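Local coordinates for molybdenum ABC transporter, periplasmic molybdenum-binding protein (Vibrio cholerae, PDB 4RXL) that binds tungstate and probably molybdate, as the periplasmic solute-binding component that would deliver the oxyanion to an ABC transporter, at residues Gln221-Leu224 against Gln225-Phe229; Ala156-Leu159 against Val160-Glu164. One frame throughout, in Å; residues are numbered along the deposited sequence.

Contact 1: Gln221-Leu224 against Gln225-Phe229; sequences QQIL and QRFGF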
loop_
_atom_site.group_PDB
_atom_site.type_symbol
_atom_site.label_atom_id
_atom_site.label_comp_id
_atom_site.label_asym_id
_atom_site.label_seq_id
_atom_site.Cartn_x
_atom_site.Cartn_y
_atom_site.Cartn_z
ATOM N N GLN A 221 -11.824 10.543 7.436
ATOM C CA GLN A 221 -11.834 9.162 7.897
ATOM C C GLN A 221 -13.009 8.404 7.305
ATOM O O GLN A 221 -12.844 7.238 6.987
ATOM C CB GLN A 221 -11.845 9.105 9.432
ATOM C CG GLN A 221 -10.533 9.591 10.055
ATOM C CD GLN A 221 -9.330 8.724 9.680
ATOM O OE1 GLN A 221 -9.367 7.509 9.866
ATOM N NE2 GLN A 221 -8.257 9.344 9.147
ATOM N N GLN A 222 -14.142 9.074 7.110
ATOM C CA GLN A 222 -15.307 8.415 6.502
ATOM C C GLN A 222 -14.990 8.050 5.051
ATOM O O GLN A 222 -15.318 6.960 4.606
ATOM C CB GLN A 222 -16.582 9.258 6.614
ATOM C CG GLN A 222 -17.238 9.167 7.979
ATOM C CD GLN A 222 -18.479 10.042 8.093
ATOM O OE1 GLN A 222 -18.587 11.080 7.426
ATOM N NE2 GLN A 222 -19.418 9.640 8.942
ATOM N N ILE A 223 -14.302 8.933 4.331
ATOM C CA ILE A 223 -13.884 8.615 2.962
ATOM C C ILE A 223 -12.921 7.435 2.942
ATOM O O ILE A 223 -13.111 6.510 2.161
ATOM C CB ILE A 223 -13.319 9.864 2.262
ATOM C CG1 ILE A 223 -14.457 10.810 1.944
ATOM C CG2 ILE A 223 -12.548 9.458 1.010
ATOM C CD1 ILE A 223 -14.042 12.249 1.717
ATOM N N LEU A 224 -11.893 7.452 3.793
ATOM C CA LEU A 224 -10.961 6.324 3.880
ATOM C C LEU A 224 -11.730 5.045 4.198
ATOM O O LEU A 224 -11.468 4.023 3.594
ATOM C CB LEU A 224 -9.896 6.564 4.954
ATOM C CG LEU A 224 -8.841 7.613 4.566
ATOM C CD1 LEU A 224 -8.129 8.208 5.773
ATOM C CD2 LEU A 224 -7.859 7.004 3.597
ATOM N N GLN A 225 -12.664 5.079 5.137
ATOM C CA GLN A 225 -13.473 3.860 5.432
ATOM C C GLN A 225 -14.238 3.359 4.196
ATOM O O GLN A 225 -14.330 2.156 3.963
ATOM C CB GLN A 225 -14.450 4.065 6.601
ATOM C CG GLN A 225 -13.887 4.567 7.937
ATOM C CD GLN A 225 -12.579 3.913 8.366
ATOM O OE1 GLN A 225 -12.480 2.685 8.431
ATOM N NE2 GLN A 225 -11.573 4.735 8.688
ATOM N N ARG A 226 -14.754 4.270 3.382
ATOM C CA ARG A 226 -15.540 3.870 2.211
ATOM C C ARG A 226 -14.702 3.213 1.127
ATOM O O ARG A 226 -15.208 2.388 0.356
ATOM C CB ARG A 226 -16.323 5.052 1.651
ATOM C CG ARG A 226 -17.443 5.428 2.600
ATOM C CD ARG A 226 -18.526 6.190 1.898
ATOM N NE ARG A 226 -18.147 7.573 1.661
ATOM C CZ ARG A 226 -18.472 8.596 2.459
ATOM N NH1 ARG A 226 -18.104 9.823 2.116
ATOM N NH2 ARG A 226 -19.141 8.416 3.589
ATOM N N PHE A 227 -13.420 3.571 1.084
ATOM C CA PHE A 227 -12.456 2.934 0.178
ATOM C C PHE A 227 -11.880 1.653 0.777
ATOM O O PHE A 227 -11.030 1.008 0.180
ATOM C CB PHE A 227 -11.362 3.927 -0.213
ATOM C CG PHE A 227 -11.795 4.921 -1.270
ATOM C CD1 PHE A 227 -12.462 6.079 -0.937
ATOM C CD2 PHE A 227 -11.575 4.668 -2.621
ATOM C CE1 PHE A 227 -12.911 6.968 -1.906
ATOM C CE2 PHE A 227 -11.969 5.578 -3.582
ATOM C CZ PHE A 227 -12.658 6.714 -3.243
ATOM N N GLY A 228 -12.360 1.274 1.955
ATOM C CA GLY A 228 -12.034 -0.011 2.533
ATOM C C GLY A 228 -10.912 -0.004 3.543
ATOM O O GLY A 228 -10.556 -1.074 4.052
ATOM N N PHE A 229 -10.358 1.165 3.863
ATOM C CA PHE A 229 -9.307 1.229 4.859
ATOM C C PHE A 229 -9.885 0.999 6.246
ATOM O O PHE A 229 -11.048 1.294 6.508
ATOM C CB PHE A 229 -8.555 2.557 4.796
ATOM C CG PHE A 229 -7.694 2.672 3.584
ATOM C CD1 PHE A 229 -8.234 3.164 2.419
ATOM C CD2 PHE A 229 -6.378 2.278 3.588
ATOM C CE1 PHE A 229 -7.477 3.252 1.270
ATOM C CE2 PHE A 229 -5.623 2.356 2.448
ATOM C CZ PHE A 229 -6.178 2.845 1.288
HETATM O O HOH W 1 -19.475 10.895 4.412
#
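Phe227 lays its ring beside Ile223, one helical turn earlier, and the two side chains run in the same direction with Ile223 CG2 3.9 Å from Phe227 CE1. This is the C-terminal end of helix 218-226, closed by a Schellman motif in which Gly228 takes a positive phi of 97°, a conformation that suits glycine, which has no CB to meet the carbonyl oxygen of Phe227. Two bonds reach back around it: Gly228 N gives a hydrogen to Gln225 O, and Phe229 N to Leu224 O over 3.1 Å. Phe227 N uses Ile223 O as its main acceptor at 3.1 Å, with a weak second bond to Leu224 O.

Both aromatic rings turn an edge to a helix carbonyl. Phe227 CD1 comes to 3.2 Å from Ile223 O, and Phe229 meets Leu224 O in the same manner. With its CG beside the backbone N (chi1 -71°), Phe229 turns back toward the last helical turn, where CD1 lies 4.0 Å from Leu224 CD2. That apolar pair faces inward onto Met14, and Phe229 also makes an edge-to-face stack with Tyr197; Phe227 rests on Asn16 and Ala20 of helix 15-28.

The outer side of the turn is polar. Arg226 bends at chi3 (-77°) and brings its guanidinium back along the helix, one face over Gln222 O, while NH1 lies near Ile223 CG1. Water 1 sits at the guanidinium edge and ties this group to the preceding turn: it accepts from Arg226 NH2 at 2.6 Å and donates to Gln222 OE1 at 3.1 Å.

Contact 2: Ala156-Leu159 against Val160-Glu164; sequences ALAL and VERGE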
loop_
_atom_site.group_PDB
_atom_site.type_symbol
_atom_site.label_atom_id
_atom_site.label_comp_id
_atom_site.label_asym_id
_atom_site.label_seq_id
_atom_site.Cartn_x
_atom_site.Cartn_y
_atom_site.Cartn_z
ATOM N N ALA A 156 1.558 -4.728 -9.259
ATOM C CA ALA A 156 1.294 -6.129 -8.938
ATOM C C ALA A 156 -0.173 -6.463 -9.219
ATOM O O ALA A 156 -0.483 -7.477 -9.859
ATOM C CB ALA A 156 1.628 -6.408 -7.479
ATOM N N LEU A 157 -1.090 -5.650 -8.699
ATOM C CA LEU A 157 -2.504 -5.791 -9.033
ATOM C C LEU A 157 -2.755 -5.911 -10.540
ATOM O O LEU A 157 -3.472 -6.815 -10.973
ATOM C CB LEU A 157 -3.286 -4.602 -8.463
ATOM C CG LEU A 157 -4.787 -4.541 -8.753
ATOM C CD1 LEU A 157 -5.512 -5.681 -8.069
ATOM C CD2 LEU A 157 -5.333 -3.213 -8.292
ATOM N N ALA A 158 -2.128 -5.050 -11.346
ATOM C CA ALA A 158 -2.379 -5.057 -12.791
ATOM C C ALA A 158 -1.958 -6.360 -13.469
ATOM O O ALA A 158 -2.558 -6.746 -14.462
ATOM C CB ALA A 158 -1.674 -3.886 -13.451
ATOM N N LEU A 159 -0.908 -7.012 -12.969
ATOM C CA LEU A 159 -0.467 -8.310 -13.526
ATOM C C LEU A 159 -1.554 -9.375 -13.371
ATOM O O LEU A 159 -1.770 -10.211 -14.242
ATOM C CB LEU A 159 0.811 -8.813 -12.843
ATOM C CG LEU A 159 2.128 -8.138 -13.200
ATOM C CD1 LEU A 159 3.249 -8.700 -12.336
ATOM C CD2 LEU A 159 2.428 -8.291 -14.695
ATOM N N VAL A 160 -2.225 -9.318 -12.222
ATOM C CA VAL A 160 -3.304 -10.224 -11.912
ATOM C C VAL A 160 -4.528 -9.868 -12.764
ATOM O O VAL A 160 -5.148 -10.758 -13.336
ATOM C CB VAL A 160 -3.635 -10.254 -10.395
ATOM C CG1 VAL A 160 -4.616 -11.381 -10.089
ATOM C CG2 VAL A 160 -2.344 -10.449 -9.605
ATOM N N GLU A 161 -4.859 -8.575 -12.853
ATOM C CA GLU A 161 -5.964 -8.103 -13.700
ATOM C C GLU A 161 -5.805 -8.550 -15.145
ATOM O O GLU A 161 -6.773 -8.956 -15.804
ATOM C CB GLU A 161 -6.085 -6.584 -13.640
ATOM C CG GLU A 161 -6.508 -6.045 -12.292
ATOM C CD GLU A 161 -6.642 -4.530 -12.287
ATOM O OE1 GLU A 161 -5.876 -3.850 -13.015
ATOM O OE2 GLU A 161 -7.509 -4.021 -11.543
ATOM N N ARG A 162 -4.580 -8.475 -15.654
ATOM C CA ARG A 162 -4.301 -8.922 -17.037
ATOM C C ARG A 162 -4.221 -10.438 -17.201
ATOM O O ARG A 162 -4.137 -10.934 -18.315
ATOM C CB ARG A 162 -3.019 -8.275 -17.562
ATOM C CG ARG A 162 -3.110 -6.759 -17.634
ATOM C CD ARG A 162 -2.091 -6.192 -18.607
ATOM N NE ARG A 162 -0.711 -6.323 -18.132
ATOM C CZ ARG A 162 -0.141 -5.534 -17.222
ATOM N NH1 ARG A 162 -0.826 -4.551 -16.638
ATOM N NH2 ARG A 162 1.129 -5.740 -16.879
ATOM N N GLY A 163 -4.220 -11.186 -16.110
ATOM C CA GLY A 163 -4.144 -12.627 -16.184
ATOM C C GLY A 163 -2.743 -13.146 -16.395
ATOM O O GLY A 163 -2.581 -14.314 -16.673
ATOM N N GLU A 164 -1.725 -12.298 -16.226
ATOM C CA GLU A 164 -0.350 -12.732 -16.466
ATOM C C GLU A 164 0.123 -13.546 -15.275
ATOM O O GLU A 164 0.865 -14.526 -15.447
ATOM C CB GLU A 164 0.584 -11.548 -16.737
ATOM C CG GLU A 164 0.288 -10.809 -18.036
ATOM C CD GLU A 164 1.032 -9.481 -18.172
ATOM O OE1 GLU A 164 2.246 -9.418 -17.871
ATOM O OE2 GLU A 164 0.397 -8.492 -18.598
#
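Arg162 folds back over Ala158 at the end of the helix that starts at Val153, and its side chain can be followed outward along that turn. CB lies 3.5 Å from Ala158 O, and CG comes closer to the same oxygen, which also accepts the backbone N-H of Arg162. After an extended step at chi2 the chain bends at chi3 (-69°), so that one face of the guanidinium meets Ala158 O, 3.5 Å from its plane and offset toward the rim. At the tip, NH1 touches Ala158 CB at 3.4 Å and NH2 approaches Leu159 CD2 at 3.6 Å. On the side toward Glu164, NE forms a salt bridge with OE2, and NH2 adds a weak bond to the same oxygen; the modelled 2.5 Å between Arg162 NE and Glu164 OE2 is shorter than expected, and its exact length is doubtful. The other carboxylate oxygen, Glu164 OE1, lies against Leu159 CD2, so one methyl touches both partners of the ion pair.

The backbone beneath is a Schellman motif. Gly163 has a positive phi (81°), its N bonds to Val160 O, and Glu164 N reaches Leu159 O at 2.9 Å. Just before Arg162, the extended Glu161 crosses Leu157, one turn earlier, at a slant; its OE2, beside Leu157 CG, is hydrogen-bonded to Ser178 OG.

The charged pair lies on the outer side of the turn. Toward the interior, Leu157 and Val160 pack on Ile89 of strand 78-91 and Val181 of strand 181-186, while Leu159 covers Ala148 and Thr150 of strand 147-150.

Contacts 1 and 2 are two helix ends of the same design, each finished by a glycine in a Schellman motif and each with an arginine folded back over the preceding turn. They do not touch: their centres are 24 Å apart and their nearest atoms about 11 Å. Both nevertheless come near the bound tungstate, the side chains of Phe229 and Ala156 each lying about 8 Å from it. Contact 1 approaches from the side of Ser13, about 5 Å from Phe229 between side chains, and contact 2 from that of Val153, about 5 Å from Ala156. Phe229 and Ala156 thus lie just behind pocket-lining residues, probably in the second shell, while the arginines of both contacts lie on the outer side.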